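Local atomic coordinates of exodeoxyribonuclease (Neisseria meningitidis, PDB entry 2JC5), a protein that probably cleaves the DNA backbone at abasic sites during DNA repair, acting as a magnesium- or manganese-dependent AP endonuclease of the AP/ExoA family. Residues G201-S206 with G217-Y222; N8-R13 with E36-E41; E87-E92 with Y124-A129. All blocks are in the same frame, centred on the assembly; numbering follows the deposited sequence. Where two conformers were deposited one is given.

Interaction 1 of 3, residues G201-S206 with G217-Y222. With BCN (bicine), chain C.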
loop_
_atom_site.group_PDB
_atom_site.type_symbol
_atom_site.label_atom_id
_atom_site.label_comp_id
_atom_site.label_asym_id
_atom_site.label_seq_id
_atom_site.Cartn_x
_atom_site.Cartn_y
_atom_site.Cartn_z
ATOM N N GLY A 201 4.065 -11.553 9.410
ATOM C CA GLY A 201 3.088 -10.620 8.869
ATOM C C GLY A 201 2.920 -10.629 7.367
ATOM O O GLY A 201 2.745 -9.570 6.763
ATOM N N TYR A 202 2.971 -11.805 6.744
ATOM C CA TYR A 202 2.784 -11.886 5.292
ATOM C C TYR A 202 1.456 -11.243 4.897
ATOM O O TYR A 202 0.459 -11.363 5.600
ATOM C CB TYR A 202 2.774 -13.332 4.770
ATOM C CG TYR A 202 3.897 -14.234 5.198
ATOM C CD1 TYR A 202 5.181 -13.763 5.417
ATOM C CD2 TYR A 202 3.678 -15.602 5.353
ATOM C CE1 TYR A 202 6.222 -14.626 5.797
ATOM C CE2 TYR A 202 4.701 -16.460 5.733
ATOM C CZ TYR A 202 5.962 -15.972 5.966
ATOM O OH TYR A 202 6.941 -16.845 6.362
ATOM N N THR A 203 1.467 -10.601 3.733
ATOM C CA THR A 203 0.323 -9.889 3.180
ATOM C C THR A 203 -0.046 -10.322 1.767
ATOM O O THR A 203 -1.055 -9.854 1.257
ATOM C CB THR A 203 0.569 -8.359 3.156
ATOM O OG1 THR A 203 1.684 -8.050 2.309
ATOM C CG2 THR A 203 0.816 -7.824 4.562
ATOM N N TRP A 204 0.741 -11.219 1.155
ATOM C CA TRP A 204 0.474 -11.690 -0.205
ATOM C C TRP A 204 0.834 -13.151 -0.375
ATOM O O TRP A 204 1.850 -13.611 0.149
ATOM C CB TRP A 204 1.281 -10.864 -1.215
ATOM C CG TRP A 204 1.077 -11.316 -2.631
ATOM C CD1 TRP A 204 0.008 -11.064 -3.433
ATOM C CD2 TRP A 204 1.982 -12.098 -3.401
ATOM N NE1 TRP A 204 0.184 -11.655 -4.658
ATOM C CE2 TRP A 204 1.397 -12.290 -4.672
ATOM C CE3 TRP A 204 3.232 -12.656 -3.143
ATOM C CZ2 TRP A 204 2.009 -13.029 -5.676
ATOM C CZ3 TRP A 204 3.836 -13.398 -4.142
ATOM C CH2 TRP A 204 3.217 -13.576 -5.399
ATOM N N TRP A 205 -0.008 -13.867 -1.124
ATOM C CA TRP A 205 0.233 -15.248 -1.533
ATOM C C TRP A 205 -0.226 -15.325 -2.975
ATOM O O TRP A 205 -1.207 -14.672 -3.329
ATOM C CB TRP A 205 -0.583 -16.227 -0.691
ATOM C CG TRP A 205 -0.391 -16.085 0.787
ATOM C CD1 TRP A 205 0.357 -16.904 1.602
ATOM C CD2 TRP A 205 -0.930 -15.059 1.645
ATOM N NE1 TRP A 205 0.292 -16.452 2.898
ATOM C CE2 TRP A 205 -0.483 -15.327 2.952
ATOM C CE3 TRP A 205 -1.767 -13.956 1.433
ATOM C CZ2 TRP A 205 -0.820 -14.521 4.030
ATOM C CZ3 TRP A 205 -2.100 -13.167 2.500
ATOM C CH2 TRP A 205 -1.639 -13.456 3.785
ATOM N N SER A 206 0.438 -16.126 -3.811
ATOM C CA SER A 206 0.165 -16.034 -5.242
ATOM C C SER A 206 -1.208 -16.522 -5.691
ATOM O O SER A 206 -1.659 -16.154 -6.775
ATOM C CB SER A 206 1.248 -16.715 -6.060
ATOM O OG SER A 206 1.154 -18.109 -6.005
ATOM N N GLY A 217 3.870 -17.156 1.781
ATOM C CA GLY A 217 3.551 -15.748 1.774
ATOM C C GLY A 217 4.747 -14.829 1.704
ATOM O O GLY A 217 5.902 -15.227 1.940
ATOM N N TRP A 218 4.438 -13.575 1.383
ATOM C CA TRP A 218 5.402 -12.506 1.384
ATOM C C TRP A 218 4.776 -11.301 2.058
ATOM O O TRP A 218 3.595 -11.024 1.842
ATOM C CB TRP A 218 5.743 -12.051 -0.040
ATOM C CG TRP A 218 6.314 -13.049 -0.995
ATOM C CD1 TRP A 218 5.810 -14.278 -1.338
ATOM C CD2 TRP A 218 7.451 -12.834 -1.836
ATOM N NE1 TRP A 218 6.606 -14.858 -2.297
ATOM C CE2 TRP A 218 7.610 -13.988 -2.631
ATOM C CE3 TRP A 218 8.370 -11.778 -1.976
ATOM C CZ2 TRP A 218 8.644 -14.117 -3.552
ATOM C CZ3 TRP A 218 9.375 -11.898 -2.905
ATOM C CH2 TRP A 218 9.519 -13.063 -3.672
ATOM N N ARG A 219 5.567 -10.553 2.824
ATOM C CA ARG A 219 5.119 -9.267 3.344
ATOM C C ARG A 219 5.631 -8.174 2.398
ATOM O O ARG A 219 6.793 -7.746 2.468
ATOM C CB ARG A 219 5.622 -9.026 4.765
ATOM C CG ARG A 219 5.015 -7.769 5.377
ATOM C CD ARG A 219 5.401 -7.634 6.808
ATOM N NE ARG A 219 6.801 -7.278 6.959
ATOM C CZ ARG A 219 7.252 -6.040 7.121
ATOM N NH1 ARG A 219 6.406 -5.002 7.158
ATOM N NH2 ARG A 219 8.559 -5.849 7.256
ATOM N N ILE A 220 4.771 -7.774 1.468
ATOM C CA ILE A 220 5.111 -6.752 0.476
ATOM C C ILE A 220 4.249 -5.489 0.587
ATOM O O ILE A 220 4.486 -4.530 -0.147
ATOM C CB ILE A 220 5.105 -7.320 -0.959
ATOM C CG1 ILE A 220 3.743 -7.932 -1.301
ATOM C CG2 ILE A 220 6.246 -8.327 -1.133
ATOM C CD1 ILE A 220 3.602 -8.356 -2.781
ATOM N N ASP A 221 3.269 -5.498 1.494
ATOM C CA ASP A 221 2.420 -4.345 1.773
ATOM C C ASP A 221 2.891 -3.733 3.074
ATOM O O ASP A 221 3.232 -4.458 4.015
ATOM C CB ASP A 221 0.968 -4.782 1.868
ATOM C CG ASP A 221 0.465 -5.386 0.564
ATOM O OD1 ASP A 221 0.014 -4.612 -0.322
ATOM O OD2 ASP A 221 0.514 -6.630 0.403
ATOM N N TYR A 222 2.932 -2.411 3.111
ATOM C CA TYR A 222 3.486 -1.671 4.245
ATOM C C TYR A 222 2.646 -0.462 4.584
ATOM O O TYR A 222 1.958 0.094 3.729
ATOM C CB TYR A 222 4.873 -1.098 3.930
ATOM C CG TYR A 222 5.973 -2.050 3.602
ATOM C CD1 TYR A 222 6.057 -2.645 2.348
ATOM C CD2 TYR A 222 6.972 -2.332 4.521
ATOM C CE1 TYR A 222 7.071 -3.510 2.048
ATOM C CE2 TYR A 222 7.999 -3.187 4.210
ATOM C CZ TYR A 222 8.053 -3.766 2.963
ATOM O OH TYR A 222 9.108 -4.603 2.657
HETATM N N1 BCN C . 6.204 -10.129 -6.787
HETATM C C1 BCN C . 6.939 -8.843 -6.748
HETATM C C2 BCN C . 7.361 -8.366 -8.116
HETATM O O21 BCN C . 7.901 -7.225 -8.202
HETATM O O22 BCN C . 7.160 -9.102 -9.096
HETATM C C3 BCN C . 4.775 -9.991 -6.474
HETATM C C4 BCN C . 4.007 -9.749 -7.759
HETATM O O4 BCN C . 4.288 -10.745 -8.774
HETATM C C5 BCN C . 6.852 -11.146 -5.885
HETATM C C6 BCN C . 6.642 -12.556 -6.423
HETATM O O6 BCN C . 6.760 -12.609 -7.846
#
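Trp204 overlaps Trp218 edge to face: CE3 and CZ3 of its six-membered ring hang over the five-membered ring of Trp218, the planes at 71°, with Trp204 CE3 3.5 Å from Trp218 CD1. Trp204 CG, trans to the backbone N (chi1 179°), sets the indoles side by side; both help to wall the bicine pocket, where bicine C6 comes within 3.7 Å of Trp204 CZ3. Ile220 CD1 packs 3.8 Å from Trp204 CB, at the root of the indole. A broad aromatic with one polar N-H suits this place, since Trp204 NE1 bonds to Asp246, a metal ligand in other structures of the protein.

The strand pairing is a classic beta bulge at a sheet edge of this DNase I-like fold. Thr203 N and Trp204 N both donate to Trp218 O; the first sits 39° out of the carbonyl plane, the second almost in line with the C=O. Trp218 N returns a bond of 2.9 Å to Trp204 O.

Thr203 OG1 accepts from Ile220 N and donates at 2.6 Å to Asp221 OD2, which uses its anti lone pair. That oxygen also binds His247 ND1, so Thr203 probably orients an aspartate predicted to matter for catalysis.

The Tyr202 ring, with Gly217 O over one face, brings CD2 to 3.6 Å from Gly217 CA. Trp205 CD1 closes on the same CA at 3.4 Å, and glycine, with no side chain, suits this tight spot.

Interaction 2 of 3, residues N8-R13 with E36-E41. With MG (magnesium ion), chain B.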
loop_
_atom_site.group_PDB
_atom_site.type_symbol
_atom_site.label_atom_id
_atom_site.label_comp_id
_atom_site.label_asym_id
_atom_site.label_seq_id
_atom_site.Cartn_x
_atom_site.Cartn_y
_atom_site.Cartn_z
ATOM N N ASN A 8 -4.283 -4.040 -1.298
ATOM C CA ASN A 8 -4.238 -4.307 -2.728
ATOM C C ASN A 8 -5.378 -5.254 -3.027
ATOM O O ASN A 8 -5.408 -6.398 -2.533
ATOM C CB ASN A 8 -2.875 -4.867 -3.151
ATOM C CG ASN A 8 -2.846 -5.263 -4.617
ATOM O OD1 ASN A 8 -3.857 -5.752 -5.163
ATOM N ND2 ASN A 8 -1.705 -5.064 -5.269
ATOM N N VAL A 9 -6.373 -4.723 -3.742
ATOM C CA VAL A 9 -7.650 -5.416 -3.933
ATOM C C VAL A 9 -7.696 -6.348 -5.133
ATOM O O VAL A 9 -8.691 -7.049 -5.333
ATOM C CB VAL A 9 -8.845 -4.428 -3.952
ATOM C CG1 VAL A 9 -8.959 -3.729 -2.572
ATOM C CG2 VAL A 9 -8.726 -3.401 -5.123
ATOM N N ASN A 10 -6.612 -6.385 -5.916
ATOM C CA ASN A 10 -6.545 -7.282 -7.068
ATOM C C ASN A 10 -7.786 -7.148 -7.951
ATOM O O ASN A 10 -8.414 -8.133 -8.319
ATOM C CB ASN A 10 -6.363 -8.729 -6.588
ATOM C CG ASN A 10 -5.880 -9.661 -7.682
ATOM O OD1 ASN A 10 -5.084 -9.273 -8.546
ATOM N ND2 ASN A 10 -6.331 -10.910 -7.629
ATOM N N GLY A 11 -8.121 -5.908 -8.281
ATOM C CA GLY A 11 -9.305 -5.599 -9.053
ATOM C C GLY A 11 -10.452 -5.242 -8.146
ATOM O O GLY A 11 -10.996 -6.115 -7.454
ATOM N N ILE A 12 -10.852 -3.974 -8.134
ATOM C CA ILE A 12 -11.885 -3.550 -7.202
ATOM C C ILE A 12 -13.238 -4.199 -7.529
ATOM O O ILE A 12 -14.017 -4.545 -6.618
ATOM C CB ILE A 12 -11.988 -2.006 -7.105
ATOM C CG1 ILE A 12 -12.866 -1.608 -5.919
ATOM C CG2 ILE A 12 -12.532 -1.389 -8.401
ATOM C CD1 ILE A 12 -12.767 -0.136 -5.582
ATOM N N ARG A 13 -13.514 -4.416 -8.807
ATOM C CA ARG A 13 -14.766 -5.076 -9.160
ATOM C C ARG A 13 -14.792 -6.518 -8.612
ATOM O O ARG A 13 -15.799 -6.974 -8.044
ATOM C CB ARG A 13 -15.035 -4.999 -10.669
ATOM C CG ARG A 13 -15.444 -3.609 -11.113
ATOM C CD ARG A 13 -15.466 -3.438 -12.621
ATOM N NE ARG A 13 -14.113 -3.342 -13.170
ATOM C CZ ARG A 13 -13.841 -3.244 -14.465
ATOM N NH1 ARG A 13 -14.835 -3.216 -15.352
ATOM N NH2 ARG A 13 -12.585 -3.130 -14.872
ATOM N N GLU A 36 -4.425 -1.377 -7.067
ATOM C CA GLU A 36 -4.826 -2.220 -8.192
ATOM C C GLU A 36 -6.340 -2.276 -8.390
ATOM O O GLU A 36 -6.984 -3.337 -8.330
ATOM C CB GLU A 36 -4.176 -3.609 -8.155
ATOM C CG GLU A 36 -4.172 -4.213 -9.556
ATOM C CD GLU A 36 -3.736 -5.644 -9.651
ATOM O OE1 GLU A 36 -3.777 -6.361 -8.642
ATOM O OE2 GLU A 36 -3.356 -6.055 -10.767
ATOM N N LEU A 37 -6.893 -1.108 -8.698
ATOM C CA LEU A 37 -8.300 -0.993 -9.055
ATOM C C LEU A 37 -8.645 -1.886 -10.264
ATOM O O LEU A 37 -9.740 -2.440 -10.344
ATOM C CB LEU A 37 -8.642 0.429 -9.437
ATOM C CG LEU A 37 -8.491 1.491 -8.339
ATOM C CD1 LEU A 37 -8.662 2.930 -8.908
ATOM C CD2 LEU A 37 -9.455 1.198 -7.205
ATOM N N LYS A 38 -7.715 -1.988 -11.204
ATOM C CA LYS A 38 -7.938 -2.664 -12.500
ATOM C C LYS A 38 -9.182 -2.095 -13.181
ATOM O O LYS A 38 -9.978 -2.840 -13.759
ATOM C CB LYS A 38 -8.097 -4.196 -12.385
ATOM C CG LYS A 38 -6.897 -5.002 -11.906
ATOM C CD LYS A 38 -7.174 -6.513 -12.144
ATOM C CE LYS A 38 -6.056 -7.412 -11.705
ATOM N NZ LYS A 38 -6.297 -8.780 -12.219
ATOM N N ALA A 39 -9.337 -0.780 -13.109
ATOM C CA ALA A 39 -10.550 -0.110 -13.557
ATOM C C ALA A 39 -10.182 1.321 -13.863
ATOM O O ALA A 39 -9.334 1.896 -13.179
ATOM C CB ALA A 39 -11.644 -0.159 -12.466
ATOM N N GLN A 40 -10.790 1.878 -14.907
ATOM C CA GLN A 40 -10.738 3.309 -15.161
ATOM C C GLN A 40 -11.966 3.980 -14.570
ATOM O O GLN A 40 -12.886 3.311 -14.119
ATOM C CB GLN A 40 -10.637 3.544 -16.651
ATOM C CG GLN A 40 -9.396 2.896 -17.200
ATOM C CD GLN A 40 -9.284 3.007 -18.668
ATOM O OE1 GLN A 40 -10.265 2.853 -19.399
ATOM N NE2 GLN A 40 -8.061 3.257 -19.134
ATOM N N GLU A 41 -11.987 5.305 -14.568
ATOM C CA GLU A 41 -13.072 6.024 -13.909
ATOM C C GLU A 41 -14.446 5.607 -14.445
ATOM O O GLU A 41 -15.388 5.416 -13.672
ATOM C CB GLU A 41 -12.859 7.532 -14.017
ATOM C CG GLU A 41 -13.783 8.354 -13.138
ATOM C CD GLU A 41 -13.337 9.801 -12.992
ATOM O OE1 GLU A 41 -12.110 10.071 -12.863
ATOM O OE2 GLU A 41 -14.237 10.669 -12.987
HETATM MG MG MG B . -2.993 -8.292 -8.421
HETATM O O HOH W 1 -3.179 -8.145 -6.557
HETATM O O HOH W 2 -8.498 -9.515 -10.576
HETATM O O HOH W 3 -4.378 -10.732 -10.957
HETATM O O HOH W 4 -2.915 -8.468 -10.255
HETATM O O HOH W 5 -1.972 -10.037 -8.290
HETATM O O HOH W 6 -1.314 -7.599 -8.252
#
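Asn10 and Glu36 meet at a magnesium ion, the metal site of the endonuclease/exonuclease/phosphatase fold, with their side chains alongside each other and pointing the same way. Asn10 OD1 binds the metal at 2.3 Å and Glu36 OE1, in the conformer described, at 2.1 Å; four waters complete an octahedron. The two oxygens are neighbouring ligands, held close by the cation between them. Glu36 extends fully beyond CG, its CG anti to the backbone N (chi1 -158°), which carries the carboxylate out to the ion.

A second shell of hydrogen bonds steadies this site. Glu36 OE2 accepts from one metal-bound water. Asn8 OD1 accepts from another and also from Asn10 N at 2.9 Å, closing an Asx turn that presents Asn10; Asn8 ND2 is bonded to Asp149.

Backbone bonds join the two segments: Gly11 N to Glu36 O at 2.8 Å and Ile12 N to Leu37 O at 2.9 Å. Gly11, the N-cap residue of helix 12-17, has backbone angles that call for glycine, and the aliphatic chain of Lys38 runs over its CA. A side chain adds a further bond to the backbone: Arg13 NH2 reaches Lys38 O at 2.8 Å, the carbonyl lying at the guanidinium edge and in its plane.

Apolar contact is modest, with Ile12 in one of its two conformers alongside Leu37. The long chain of Lys38 suits the partly exposed border of the contact, where NZ donates to two waters. One of them binds Asn10 OD1, and the other donates to Asn10 O at 2.6 Å.

Interaction 3 of 3, residues E87-E92 with Y124-A129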
loop_
_atom_site.group_PDB
_atom_site.type_symbol
_atom_site.label_atom_id
_atom_site.label_comp_id
_atom_site.label_asym_id
_atom_site.label_seq_id
_atom_site.Cartn_x
_atom_site.Cartn_y
_atom_site.Cartn_z
ATOM N N GLU A 87 5.366 11.631 -15.799
ATOM C CA GLU A 87 4.444 11.099 -16.790
ATOM C C GLU A 87 4.534 9.579 -16.927
ATOM O O GLU A 87 3.491 8.903 -16.936
ATOM C CB GLU A 87 4.673 11.775 -18.146
ATOM C CG GLU A 87 3.811 11.225 -19.249
ATOM N N GLU A 88 5.758 9.057 -17.015
ATOM C CA GLU A 88 5.984 7.627 -17.244
ATOM C C GLU A 88 5.213 6.767 -16.243
ATOM O O GLU A 88 4.649 5.735 -16.595
ATOM C CB GLU A 88 7.480 7.263 -17.168
ATOM C CG GLU A 88 7.771 5.827 -17.580
ATOM C CD GLU A 88 9.219 5.399 -17.403
ATOM O OE1 GLU A 88 10.108 6.251 -17.176
ATOM O OE2 GLU A 88 9.460 4.177 -17.492
ATOM N N PHE A 89 5.218 7.181 -14.982
ATOM C CA PHE A 89 4.615 6.391 -13.923
ATOM C C PHE A 89 3.160 6.784 -13.726
ATOM O O PHE A 89 2.310 5.931 -13.449
ATOM C CB PHE A 89 5.403 6.578 -12.627
ATOM C CG PHE A 89 6.889 6.302 -12.767
ATOM C CD1 PHE A 89 7.346 5.133 -13.352
ATOM C CD2 PHE A 89 7.822 7.201 -12.288
ATOM C CE1 PHE A 89 8.728 4.887 -13.486
ATOM C CE2 PHE A 89 9.194 6.951 -12.412
ATOM C CZ PHE A 89 9.627 5.800 -13.007
ATOM N N ASP A 90 2.863 8.077 -13.861
ATOM C CA ASP A 90 1.499 8.551 -13.700
ATOM C C ASP A 90 0.529 8.009 -14.738
ATOM O O ASP A 90 -0.657 7.856 -14.425
ATOM C CB ASP A 90 1.447 10.076 -13.652
ATOM C CG ASP A 90 1.966 10.630 -12.349
ATOM O OD1 ASP A 90 2.060 9.874 -11.350
ATOM O OD2 ASP A 90 2.281 11.837 -12.321
ATOM N N ARG A 91 1.022 7.659 -15.933
ATOM C CA ARG A 91 0.168 7.019 -16.926
ATOM C C ARG A 91 -0.332 5.674 -16.410
ATOM O O ARG A 91 -1.258 5.118 -16.965
ATOM C CB ARG A 91 0.852 6.881 -18.278
ATOM C CG ARG A 91 0.884 8.193 -19.034
ATOM C CD ARG A 91 1.590 8.077 -20.370
ATOM N NE ARG A 91 2.065 9.379 -20.814
ATOM C CZ ARG A 91 3.796 5.227 -19.725
ATOM N NH1 ARG A 91 3.770 3.941 -19.388
ATOM N NH2 ARG A 91 4.947 5.800 -20.055
ATOM N N GLU A 92 0.313 5.139 -15.365
ATOM C CA GLU A 92 -0.063 3.842 -14.809
ATOM C C GLU A 92 -0.910 3.910 -13.542
ATOM O O GLU A 92 -1.310 2.858 -13.035
ATOM C CB GLU A 92 1.204 3.025 -14.547
ATOM C CG GLU A 92 2.051 2.823 -15.837
ATOM C CD GLU A 92 3.236 1.880 -15.702
ATOM O OE1 GLU A 92 3.543 1.405 -14.582
ATOM O OE2 GLU A 92 3.883 1.609 -16.761
ATOM N N TYR A 124 13.033 -0.411 -11.008
ATOM C CA TYR A 124 14.214 0.284 -10.492
ATOM C C TYR A 124 14.183 1.781 -10.777
ATOM O O TYR A 124 14.568 2.559 -9.921
ATOM C CB TYR A 124 15.511 -0.314 -11.032
ATOM C CG TYR A 124 15.947 -1.604 -10.364
ATOM C CD1 TYR A 124 15.970 -1.715 -8.976
ATOM C CD2 TYR A 124 16.400 -2.684 -11.117
ATOM C CE1 TYR A 124 16.411 -2.870 -8.352
ATOM C CE2 TYR A 124 16.854 -3.849 -10.499
ATOM C CZ TYR A 124 16.839 -3.932 -9.112
ATOM O OH TYR A 124 17.277 -5.077 -8.487
ATOM N N ARG A 125 13.732 2.197 -11.958
ATOM C CA ARG A 125 13.585 3.625 -12.218
ATOM C C ARG A 125 12.548 4.271 -11.278
ATOM O O ARG A 125 12.721 5.400 -10.825
ATOM C CB ARG A 125 13.262 3.865 -13.696
ATOM C CG ARG A 125 14.444 3.536 -14.595
ATOM C CD ARG A 125 14.292 4.098 -15.984
ATOM N NE ARG A 125 13.246 3.415 -16.744
ATOM C CZ ARG A 125 12.009 3.867 -16.945
ATOM N NH1 ARG A 125 11.609 5.032 -16.443
ATOM N NH2 ARG A 125 11.157 3.149 -17.669
ATOM N N PHE A 126 11.474 3.554 -10.954
ATOM C CA PHE A 126 10.511 4.062 -9.982
ATOM C C PHE A 126 11.132 4.254 -8.595
ATOM O O PHE A 126 10.945 5.281 -7.937
ATOM C CB PHE A 126 9.337 3.103 -9.896
ATOM C CG PHE A 126 8.185 3.627 -9.092
ATOM C CD1 PHE A 126 8.204 3.622 -7.703
ATOM C CD2 PHE A 126 7.080 4.134 -9.737
ATOM C CE1 PHE A 126 7.138 4.128 -6.978
ATOM C CE2 PHE A 126 5.996 4.621 -9.027
ATOM C CZ PHE A 126 6.035 4.619 -7.638
ATOM N N LEU A 127 11.897 3.262 -8.154
ATOM C CA LEU A 127 12.586 3.380 -6.886
ATOM C C LEU A 127 13.462 4.632 -6.845
ATOM O O LEU A 127 13.502 5.336 -5.846
ATOM C CB LEU A 127 13.446 2.139 -6.602
ATOM C CG LEU A 127 12.798 0.750 -6.456
ATOM C CD1 LEU A 127 13.791 -0.248 -5.824
ATOM C CD2 LEU A 127 11.482 0.805 -5.694
ATOM N N ASP A 128 14.185 4.894 -7.934
ATOM C CA ASP A 128 15.089 6.039 -7.954
ATOM C C ASP A 128 14.359 7.367 -8.002
ATOM O O ASP A 128 14.835 8.355 -7.439
ATOM C CB ASP A 128 16.058 5.935 -9.136
ATOM C CG ASP A 128 17.058 4.812 -8.978
ATOM O OD1 ASP A 128 17.371 4.431 -7.832
ATOM O OD2 ASP A 128 17.564 4.312 -10.014
ATOM N N ALA A 129 13.203 7.405 -8.664
ATOM C CA ALA A 129 12.383 8.628 -8.716
ATOM C C ALA A 129 11.625 8.870 -7.430
ATOM O O ALA A 129 11.371 10.005 -7.062
ATOM C CB ALA A 129 11.404 8.579 -9.896
#
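Phe89 offers one face of its ring to the edge of Phe126, an edge-to-face pair with centroids 5.0 Å apart and planes inclined at 65°. Phe126 CD2 does the touching, 3.7 Å from Phe89 CG and offset toward the rim. The torsion of Phe126, with CG swung away from the backbone N (chi1 -171°), sets that edge over the Phe89 face.

The rest of the packing is also made by Phe89. Its CG stands anti to its own carbonyl carbon (chi1 -54°), and from there the ring points at the longer helix. CZ reaches the backbone of that helix, 3.6 Å from Phe126 N and also close to Arg125 C, while CE2 lies 3.7 Å from Ala129 CB. Alanine suits this position, one turn on from Arg125 and Phe126, because its single methyl lets the large ring come close to the helix. Val122 of the same helix and Met84 of the preceding loop also touch Phe89, and Met84 touches Phe126 too, so the aromatic pair is buried.

These contacts join two unlike elements. Helix 87-90 is a short helix in the connection between strands 79-82 and 95-100, which lie in one sheet, whereas helix 117-139 is the connection of a beta-alpha-beta crossover between the parallel strands 103-109 and 143-147. Phe89 thus ties the short connection to the side of the long crossover helix that carries Phe126 and Ala129.

The charged contact is less certain. Glu88, which also touches Val122, and Arg125 form a salt bridge toward solvent, the carboxylate facing the guanidinium edge with the planes nearly coplanar, but both residues have two deposited conformers and the modelled separation is implausibly short, so its exact geometry is doubtful.

Interactions 1 and 2 are buried and belong to the active-site region, touching where Asp221 OD1 packs 4.1 Å from Asn8 CB; interaction 3 is partly buried, nearer the surface, and touches neither. The chemistry follows the place. Interaction 1 joins strand edges through backbone bonds and paired indoles beside a ligand pocket. Interaction 2 joins two segments that follow strands 2-8 and 31-35 of the other sheet, using a metal ion, ordered water and carbonyl oxygens. Interaction 3 joins helices mainly by side chains, with no backbone bond between the segments: a buried aromatic pair and, nearer solvent, a salt bridge of uncertain geometry. Interactions 1 and 3 involve the seven-stranded sheet or its connections.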